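Local coordinates for protein (hdlp (histone deacetylase-like protein)) (Aquifex aeolicus, PDB 1C3P), which probably acts as a zinc-dependent deacetylase of the histone deacetylase family and binds the inhibitors TSA and SAHA, at residues K2-I7 with L308-L313; H170-V175 with V187-Q192; A178-D183 with I208-G213. One frame throughout, in Å; residues are numbered along the deposited sequence.

Contact 1: K2-I7 with L308-L313; sequences KKVKLI and LIWCEL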
loop_
_atom_site.group_PDB
_atom_site.type_symbol
_atom_site.label_atom_id
_atom_site.label_comp_id
_atom_site.label_asym_id
_atom_site.label_seq_id
_atom_site.Cartn_x
_atom_site.Cartn_y
_atom_site.Cartn_z
ATOM N N LYS A 2 15.293 -6.241 19.576
ATOM C CA LYS A 2 14.592 -5.693 18.377
ATOM C C LYS A 2 13.225 -5.156 18.769
ATOM O O LYS A 2 12.360 -5.918 19.189
ATOM C CB LYS A 2 14.431 -6.784 17.315
ATOM N N LYS A 3 13.027 -3.848 18.626
ATOM C CA LYS A 3 11.741 -3.232 18.966
ATOM C C LYS A 3 10.847 -3.204 17.726
ATOM O O LYS A 3 11.343 -3.206 16.605
ATOM C CB LYS A 3 11.937 -1.796 19.450
ATOM C CG LYS A 3 12.815 -1.649 20.689
ATOM C CD LYS A 3 13.008 -0.172 21.031
ATOM C CE LYS A 3 13.945 0.016 22.219
ATOM N NZ LYS A 3 14.232 1.455 22.496
ATOM N N VAL A 4 9.538 -3.168 17.948
ATOM C CA VAL A 4 8.560 -3.134 16.861
ATOM C C VAL A 4 7.906 -1.780 16.967
ATOM O O VAL A 4 7.401 -1.407 18.029
ATOM C CB VAL A 4 7.494 -4.229 17.021
ATOM C CG1 VAL A 4 6.528 -4.192 15.828
ATOM C CG2 VAL A 4 8.156 -5.582 17.131
ATOM N N LYS A 5 7.891 -1.054 15.857
ATOM C CA LYS A 5 7.359 0.298 15.852
ATOM C C LYS A 5 6.282 0.562 14.809
ATOM O O LYS A 5 6.318 0.004 13.708
ATOM C CB LYS A 5 8.511 1.265 15.580
ATOM C CG LYS A 5 9.680 1.189 16.567
ATOM C CD LYS A 5 9.257 1.665 17.957
ATOM C CE LYS A 5 10.461 1.736 18.907
ATOM N NZ LYS A 5 10.038 2.152 20.282
ATOM N N LEU A 6 5.367 1.458 15.150
ATOM C CA LEU A 6 4.326 1.864 14.217
ATOM C C LEU A 6 4.568 3.358 13.975
ATOM O O LEU A 6 4.650 4.133 14.919
ATOM C CB LEU A 6 2.944 1.644 14.824
ATOM C CG LEU A 6 1.764 1.814 13.858
ATOM C CD1 LEU A 6 0.473 1.708 14.656
ATOM C CD2 LEU A 6 1.807 3.154 13.158
ATOM N N ILE A 7 4.700 3.765 12.716
ATOM C CA ILE A 7 4.939 5.179 12.414
ATOM C C ILE A 7 3.602 5.821 12.071
ATOM O O ILE A 7 2.912 5.366 11.160
ATOM C CB ILE A 7 5.882 5.356 11.213
ATOM C CG1 ILE A 7 7.096 4.450 11.382
ATOM C CG2 ILE A 7 6.385 6.811 11.147
ATOM C CD1 ILE A 7 8.117 4.639 10.347
ATOM N N LEU A 308 -4.721 -6.809 12.387
ATOM C CA LEU A 308 -4.145 -8.156 12.372
ATOM C C LEU A 308 -2.637 -8.071 12.107
ATOM O O LEU A 308 -1.829 -8.786 12.722
ATOM C CB LEU A 308 -4.808 -9.036 11.300
ATOM C CG LEU A 308 -6.282 -9.398 11.510
ATOM C CD1 LEU A 308 -6.764 -10.373 10.413
ATOM C CD2 LEU A 308 -6.428 -10.040 12.897
ATOM N N ILE A 309 -2.251 -7.195 11.186
ATOM C CA ILE A 309 -0.839 -7.030 10.873
ATOM C C ILE A 309 -0.091 -6.510 12.096
ATOM O O ILE A 309 0.998 -6.989 12.416
ATOM C CB ILE A 309 -0.613 -6.016 9.733
ATOM C CG1 ILE A 309 -1.260 -6.515 8.440
ATOM C CG2 ILE A 309 0.878 -5.793 9.541
ATOM C CD1 ILE A 309 -0.678 -7.820 7.936
ATOM N N TRP A 310 -0.665 -5.525 12.782
ATOM C CA TRP A 310 0.027 -4.972 13.949
ATOM C C TRP A 310 0.181 -6.034 15.045
ATOM O O TRP A 310 1.245 -6.154 15.662
ATOM C CB TRP A 310 -0.712 -3.746 14.481
ATOM C CG TRP A 310 -0.049 -3.157 15.673
ATOM C CD1 TRP A 310 -0.561 -3.086 16.936
ATOM C CD2 TRP A 310 1.299 -2.656 15.755
ATOM N NE1 TRP A 310 0.382 -2.580 17.800
ATOM C CE2 TRP A 310 1.532 -2.309 17.102
ATOM C CE3 TRP A 310 2.331 -2.470 14.823
ATOM C CZ2 TRP A 310 2.754 -1.785 17.542
ATOM C CZ3 TRP A 310 3.543 -1.952 15.255
ATOM C CH2 TRP A 310 3.746 -1.615 16.606
ATOM N N CYS A 311 -0.874 -6.814 15.273
ATOM C CA CYS A 311 -0.817 -7.877 16.271
ATOM C C CYS A 311 0.270 -8.899 15.929
ATOM O O CYS A 311 1.007 -9.319 16.815
ATOM C CB CYS A 311 -2.188 -8.566 16.423
ATOM S SG CYS A 311 -3.466 -7.581 17.281
ATOM N N GLU A 312 0.388 -9.289 14.654
ATOM C CA GLU A 312 1.433 -10.246 14.234
ATOM C C GLU A 312 2.831 -9.695 14.527
ATOM O O GLU A 312 3.678 -10.371 15.114
ATOM C CB GLU A 312 1.394 -10.503 12.723
ATOM C CG GLU A 312 1.182 -11.932 12.268
ATOM C CD GLU A 312 2.079 -12.951 12.945
ATOM O OE1 GLU A 312 3.324 -12.828 12.909
ATOM O OE2 GLU A 312 1.514 -13.901 13.515
ATOM N N LEU A 313 3.082 -8.468 14.080
ATOM C CA LEU A 313 4.392 -7.841 14.274
ATOM C C LEU A 313 4.726 -7.600 15.740
ATOM O O LEU A 313 5.847 -7.869 16.173
ATOM C CB LEU A 313 4.460 -6.498 13.542
ATOM C CG LEU A 313 4.426 -6.488 12.013
ATOM C CD1 LEU A 313 4.399 -5.046 11.534
ATOM C CD2 LEU A 313 5.641 -7.211 11.467
#
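Trp310 lays the six-membered part of its indole against Val4 and Leu6, joining helix 299-314 to strand 4-8 of the parallel sheet in this alpha/beta, arginase-like histone deacetylase fold. The axes of residues 4-7 and 308-313 run roughly antiparallel, at 152°, and approach to 9.6 Å. The indole bridges this gap because its CG stands anti to the backbone N (chi1 180°), which carries the benzo edge from the helix flank to the strand. Leu6 CB sits over one ring face, 4.0 Å from the six-ring centroid and 27° off its normal, a CH-pi contact. Lys5 O meets the ring differently, at its edge near the plane, 3.7 Å from Trp310 CZ3. Beyond the two segments, Trp310 NE1 donates to Leu40 O and Lys35 makes a cation-pi contact with the ring, which together help to hold the turn of the indole. A leucine in place of Trp310 would probably open a gap above Leu6 CB and deprive Leu40 O of its donor. One turn further along the helix, Leu313 meets both methyls of Val4: CG1 packs 3.8 Å from Leu313 CB, while CG2, anti to its own carbonyl carbon, lies 3.4 Å from Leu313 O.

Contact 2: H170-V175 with V187-Q192; sequences HHCDGV and VLSLHQ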
loop_
_atom_site.group_PDB
_atom_site.type_symbol
_atom_site.label_atom_id
_atom_site.label_comp_id
_atom_site.label_asym_id
_atom_site.label_seq_id
_atom_site.Cartn_x
_atom_site.Cartn_y
_atom_site.Cartn_z
ATOM N N HIS A 170 -4.241 -3.170 -6.800
ATOM C CA HIS A 170 -3.988 -2.409 -8.021
ATOM C C HIS A 170 -2.488 -2.397 -8.278
ATOM O O HIS A 170 -1.688 -2.404 -7.341
ATOM C CB HIS A 170 -4.487 -0.959 -7.909
ATOM C CG HIS A 170 -5.965 -0.837 -7.714
ATOM N ND1 HIS A 170 -6.573 -0.973 -6.485
ATOM C CD2 HIS A 170 -6.959 -0.618 -8.608
ATOM C CE1 HIS A 170 -7.880 -0.842 -6.630
ATOM N NE2 HIS A 170 -8.141 -0.626 -7.908
ATOM N N HIS A 171 -2.112 -2.364 -9.555
ATOM C CA HIS A 171 -0.712 -2.358 -9.976
ATOM C C HIS A 171 0.059 -1.091 -9.578
ATOM O O HIS A 171 -0.448 0.024 -9.706
ATOM C CB HIS A 171 -0.680 -2.561 -11.502
ATOM C CG HIS A 171 0.657 -2.345 -12.141
ATOM N ND1 HIS A 171 1.772 -3.095 -11.834
ATOM C CD2 HIS A 171 1.045 -1.475 -13.107
ATOM C CE1 HIS A 171 2.788 -2.692 -12.577
ATOM N NE2 HIS A 171 2.372 -1.711 -13.359
ATOM N N CYS A 172 1.281 -1.274 -9.082
ATOM C CA CYS A 172 2.154 -0.161 -8.699
ATOM C C CYS A 172 2.808 0.390 -9.972
ATOM O O CYS A 172 4.025 0.299 -10.151
ATOM C CB CYS A 172 3.243 -0.655 -7.727
ATOM S SG CYS A 172 4.060 -2.205 -8.219
ATOM N N ASP A 173 2.010 0.992 -10.847
ATOM C CA ASP A 173 2.560 1.488 -12.099
ATOM C C ASP A 173 3.648 2.540 -11.919
ATOM O O ASP A 173 4.618 2.572 -12.680
ATOM C CB ASP A 173 1.443 1.997 -13.030
ATOM C CG ASP A 173 0.539 3.033 -12.390
ATOM O OD1 ASP A 173 -0.307 3.593 -13.128
ATOM O OD2 ASP A 173 0.648 3.291 -11.172
ATOM N N GLY A 174 3.493 3.378 -10.896
ATOM C CA GLY A 174 4.486 4.386 -10.597
ATOM C C GLY A 174 5.807 3.718 -10.233
ATOM O O GLY A 174 6.851 4.093 -10.762
ATOM N N VAL A 175 5.780 2.743 -9.327
ATOM C CA VAL A 175 7.006 2.034 -8.934
ATOM C C VAL A 175 7.601 1.256 -10.129
ATOM O O VAL A 175 8.821 1.203 -10.312
ATOM C CB VAL A 175 6.717 1.057 -7.757
ATOM C CG1 VAL A 175 8.032 0.398 -7.257
ATOM C CG2 VAL A 175 6.033 1.817 -6.618
ATOM N N VAL A 187 10.786 -5.528 -8.879
ATOM C CA VAL A 187 9.445 -5.207 -8.424
ATOM C C VAL A 187 8.501 -6.347 -8.751
ATOM O O VAL A 187 8.463 -6.818 -9.880
ATOM C CB VAL A 187 8.901 -3.903 -9.112
ATOM C CG1 VAL A 187 7.449 -3.637 -8.695
ATOM C CG2 VAL A 187 9.782 -2.717 -8.758
ATOM N N LEU A 188 7.767 -6.798 -7.744
ATOM C CA LEU A 188 6.768 -7.844 -7.913
ATOM C C LEU A 188 5.432 -7.280 -7.496
ATOM O O LEU A 188 5.286 -6.741 -6.394
ATOM C CB LEU A 188 7.061 -9.062 -7.034
ATOM C CG LEU A 188 5.905 -10.063 -6.810
ATOM C CD1 LEU A 188 5.466 -10.720 -8.117
ATOM C CD2 LEU A 188 6.349 -11.128 -5.821
ATOM N N SER A 189 4.445 -7.378 -8.366
ATOM C CA SER A 189 3.127 -6.903 -7.979
ATOM C C SER A 189 2.046 -7.891 -8.322
ATOM O O SER A 189 2.021 -8.407 -9.424
ATOM C CB SER A 189 2.779 -5.580 -8.670
ATOM O OG SER A 189 1.482 -5.195 -8.247
ATOM N N LEU A 190 1.158 -8.180 -7.376
ATOM C CA LEU A 190 0.012 -9.021 -7.689
ATOM C C LEU A 190 -1.089 -7.958 -7.713
ATOM O O LEU A 190 -1.081 -7.047 -6.895
ATOM C CB LEU A 190 -0.332 -10.045 -6.596
ATOM C CG LEU A 190 0.650 -10.985 -5.903
ATOM C CD1 LEU A 190 -0.117 -12.242 -5.522
ATOM C CD2 LEU A 190 1.816 -11.321 -6.762
ATOM N N HIS A 191 -2.042 -8.068 -8.627
ATOM C CA HIS A 191 -3.085 -7.056 -8.710
ATOM C C HIS A 191 -4.198 -7.465 -9.665
ATOM O O HIS A 191 -4.061 -8.450 -10.396
ATOM C CB HIS A 191 -2.443 -5.739 -9.159
ATOM C CG HIS A 191 -1.501 -5.906 -10.318
ATOM N ND1 HIS A 191 -1.925 -6.082 -11.620
ATOM C CD2 HIS A 191 -0.151 -5.989 -10.351
ATOM C CE1 HIS A 191 -0.875 -6.261 -12.405
ATOM N NE2 HIS A 191 0.214 -6.207 -11.659
ATOM N N GLN A 192 -5.318 -6.741 -9.614
ATOM C CA GLN A 192 -6.441 -7.016 -10.522
ATOM C C GLN A 192 -5.893 -6.754 -11.908
ATOM O O GLN A 192 -5.138 -5.801 -12.101
ATOM C CB GLN A 192 -7.599 -6.045 -10.294
ATOM C CG GLN A 192 -8.205 -6.071 -8.919
ATOM C CD GLN A 192 -9.111 -4.879 -8.709
ATOM O OE1 GLN A 192 -10.307 -4.904 -9.055
ATOM N NE2 GLN A 192 -8.533 -3.797 -8.194
HETATM O O HOH W 1 -4.360 -3.084 -11.280
#
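His171 CB rests over the centre of the His191 ring, 3.5 Å from the centroid and 5° off its normal, a CH-pi contact. The imidazole of His191 reaches this position with CG between its backbone N and carbonyl carbon (chi1 46°). Beside it, Gln192 NE2 stands above one face of the His170 ring, 3.2 Å from His170 NE2, with ring and amide planes 78° apart. Toward the helix, Cys172 SG touches Ser189 CB at 3.6 Å and Val187 CG1, and Val175 CG1 meets Val187 CG2 at 3.9 Å.

Further bonds steady these groups: within 187-192, His191 ND1 donates to Gln192 O at 3.3 Å, nearly straight at the hydrogen though the donor stands well above the carbonyl plane, and a water joins His171 N to the same oxygen. The Gln192 amide is held by Ala169 O and Lys267 N. His170 is a zinc ligand of this protein, with Asp168 and Asp258; in this metal-free model its ND1 is hydrogen-bonded to Asp258 OD2 and its backbone N to Asp168 OD2. The contact lies inside the beta-alpha-beta unit of strand 162-166, helix 173-179 and strand 185-192, with strand 217-222 flanking His171 and His191.

Contact 3: A178-D183 with I208-G213; sequences AFYDTD and IGEGKG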
loop_
_atom_site.group_PDB
_atom_site.type_symbol
_atom_site.label_atom_id
_atom_site.label_comp_id
_atom_site.label_asym_id
_atom_site.label_seq_id
_atom_site.Cartn_x
_atom_site.Cartn_y
_atom_site.Cartn_z
ATOM N N ALA A 178 9.499 3.618 -12.364
ATOM C CA ALA A 178 10.679 4.101 -11.653
ATOM C C ALA A 178 11.911 3.190 -11.713
ATOM O O ALA A 178 13.052 3.666 -11.745
ATOM C CB ALA A 178 10.314 4.383 -10.201
ATOM N N PHE A 179 11.690 1.884 -11.737
ATOM C CA PHE A 179 12.800 0.940 -11.739
ATOM C C PHE A 179 12.787 -0.039 -12.886
ATOM O O PHE A 179 13.486 -1.058 -12.852
ATOM C CB PHE A 179 12.781 0.188 -10.416
ATOM C CG PHE A 179 12.797 1.103 -9.246
ATOM C CD1 PHE A 179 11.639 1.335 -8.500
ATOM C CD2 PHE A 179 13.944 1.837 -8.959
ATOM C CE1 PHE A 179 11.625 2.302 -7.480
ATOM C CE2 PHE A 179 13.939 2.806 -7.944
ATOM C CZ PHE A 179 12.772 3.036 -7.206
ATOM N N TYR A 180 12.015 0.296 -13.909
ATOM C CA TYR A 180 11.851 -0.558 -15.068
ATOM C C TYR A 180 13.167 -0.845 -15.782
ATOM O O TYR A 180 13.377 -1.940 -16.320
ATOM C CB TYR A 180 10.892 0.105 -16.052
ATOM C CG TYR A 180 10.135 -0.891 -16.872
ATOM C CD1 TYR A 180 10.165 -0.850 -18.261
ATOM C CD2 TYR A 180 9.344 -1.871 -16.245
ATOM C CE1 TYR A 180 9.433 -1.746 -19.013
ATOM C CE2 TYR A 180 8.607 -2.773 -16.985
ATOM C CZ TYR A 180 8.655 -2.703 -18.374
ATOM O OH TYR A 180 7.927 -3.581 -19.123
ATOM N N ASP A 181 14.036 0.159 -15.758
ATOM C CA ASP A 181 15.349 0.162 -16.399
ATOM C C ASP A 181 16.552 -0.427 -15.639
ATOM O O ASP A 181 17.644 -0.565 -16.203
ATOM C CB ASP A 181 15.638 1.621 -16.807
ATOM C CG ASP A 181 17.088 2.004 -16.671
ATOM O OD1 ASP A 181 17.630 1.900 -15.549
ATOM O OD2 ASP A 181 17.686 2.431 -17.680
ATOM N N THR A 182 16.376 -0.787 -14.376
ATOM C CA THR A 182 17.512 -1.302 -13.623
ATOM C C THR A 182 17.384 -2.708 -13.074
ATOM O O THR A 182 16.292 -3.185 -12.801
ATOM C CB THR A 182 17.867 -0.351 -12.441
ATOM O OG1 THR A 182 18.965 -0.892 -11.706
ATOM C CG2 THR A 182 16.683 -0.190 -11.489
ATOM N N ASP A 183 18.522 -3.363 -12.896
ATOM C CA ASP A 183 18.545 -4.710 -12.353
ATOM C C ASP A 183 18.900 -4.647 -10.870
ATOM O O ASP A 183 19.083 -5.672 -10.221
ATOM C CB ASP A 183 19.561 -5.570 -13.123
ATOM C CG ASP A 183 20.991 -5.091 -12.943
ATOM O OD1 ASP A 183 21.219 -3.866 -12.981
ATOM O OD2 ASP A 183 21.894 -5.943 -12.781
ATOM N N ILE A 208 8.056 -6.990 -18.365
ATOM C CA ILE A 208 9.091 -7.542 -17.504
ATOM C C ILE A 208 10.336 -6.676 -17.411
ATOM O O ILE A 208 11.387 -7.133 -16.992
ATOM C CB ILE A 208 9.479 -8.981 -17.961
ATOM C CG1 ILE A 208 8.237 -9.870 -18.009
ATOM C CG2 ILE A 208 10.462 -9.599 -16.987
ATOM C CD1 ILE A 208 8.500 -11.283 -18.467
ATOM N N GLY A 209 10.228 -5.412 -17.795
ATOM C CA GLY A 209 11.395 -4.562 -17.694
ATOM C C GLY A 209 11.963 -4.215 -19.051
ATOM O O GLY A 209 11.436 -4.647 -20.081
ATOM N N GLU A 210 13.074 -3.487 -19.032
ATOM C CA GLU A 210 13.717 -2.999 -20.241
ATOM C C GLU A 210 15.218 -2.858 -19.990
ATOM O O GLU A 210 15.653 -2.548 -18.869
ATOM C CB GLU A 210 13.092 -1.635 -20.534
ATOM C CG GLU A 210 13.340 -0.997 -21.864
ATOM C CD GLU A 210 12.532 0.289 -21.990
ATOM O OE1 GLU A 210 12.736 1.202 -21.156
ATOM O OE2 GLU A 210 11.686 0.380 -22.907
ATOM N N GLY A 211 16.014 -3.084 -21.032
ATOM C CA GLY A 211 17.454 -2.957 -20.896
ATOM C C GLY A 211 18.020 -3.837 -19.803
ATOM O O GLY A 211 17.682 -5.008 -19.725
ATOM N N LYS A 212 18.886 -3.275 -18.964
ATOM C CA LYS A 212 19.489 -4.023 -17.866
ATOM C C LYS A 212 18.412 -4.589 -16.941
ATOM O O LYS A 212 18.588 -5.651 -16.335
ATOM C CB LYS A 212 20.419 -3.117 -17.059
ATOM C CG LYS A 212 21.578 -2.525 -17.850
ATOM C CD LYS A 212 22.504 -3.608 -18.377
ATOM C CE LYS A 212 23.667 -3.025 -19.170
ATOM N NZ LYS A 212 24.516 -2.117 -18.350
ATOM N N GLY A 213 17.288 -3.885 -16.852
ATOM C CA GLY A 213 16.207 -4.333 -15.989
ATOM C C GLY A 213 15.228 -5.329 -16.587
ATOM O O GLY A 213 14.253 -5.700 -15.944
HETATM O O HOH W 2 13.141 -3.996 -14.205
#
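Tyr180 lies flat against the backbone of Gly209, and this is the face contact of the join between the turn at the C-terminal end of helix 173-179 and the loop preceding strand 217-222. Gly209 CA sits 3.4 Å from the ring centroid and 15° off the normal, a CH-pi contact over the face. With CG roughly anti to the backbone N (chi1 -151°), the ring swings across the loop, where its CD1 also meets Glu210 CB at 3.8 Å; the Glu210 side chain crosses it at about a right angle.

Hydrogen bonding is carried by the main chain. Glu210 N donates to Tyr180 O at 3.1 Å, with the donor 37° out of the carbonyl plane. A weak bond of 3.4 Å runs from Gly213 N to Asp181 O, and a water lies between Tyr180 O and Gly213 O. Within 178-183, a type I turn from Phe179 to Thr182 presents these carbonyls to the loop.

Sterically, a side chain at Gly209 would run into Gly213 O, and one at Gly213 into Tyr180 O and Thr182 N. Asp183 CB approaches Lys212 O to 3.4 Å, and Asp183 N is buried without a polar partner. The charged ends stay apart, Asp183 OD1 and Lys212 NZ being 6.5 Å from each other, which implies that the shape of two glycines, the face of Tyr180 and main-chain bonds hold this join rather than ion pairing.

In the fold
Contact 1 ties the first strand to helix 299-314 and closes a loop of 300 residues, inside which contacts 2 and 3 are both nested. Contacts 1 and 2 reach the same eight-stranded parallel sheet from opposite sides of the chain's centre, their centres about 24 Å apart and their nearest atoms about 14 Å. Contact 3 is farther still from contact 1, at about 33 Å between centres. Contacts 2 and 3 share helix 173-179, have centres about 14 Å apart, and interleave along the chain in the order 170-175, 178-183, 187-192, 208-213. Contact 2 holds the zinc-binding histidine, whereas contacts 1 and 3 lie away from the metal site.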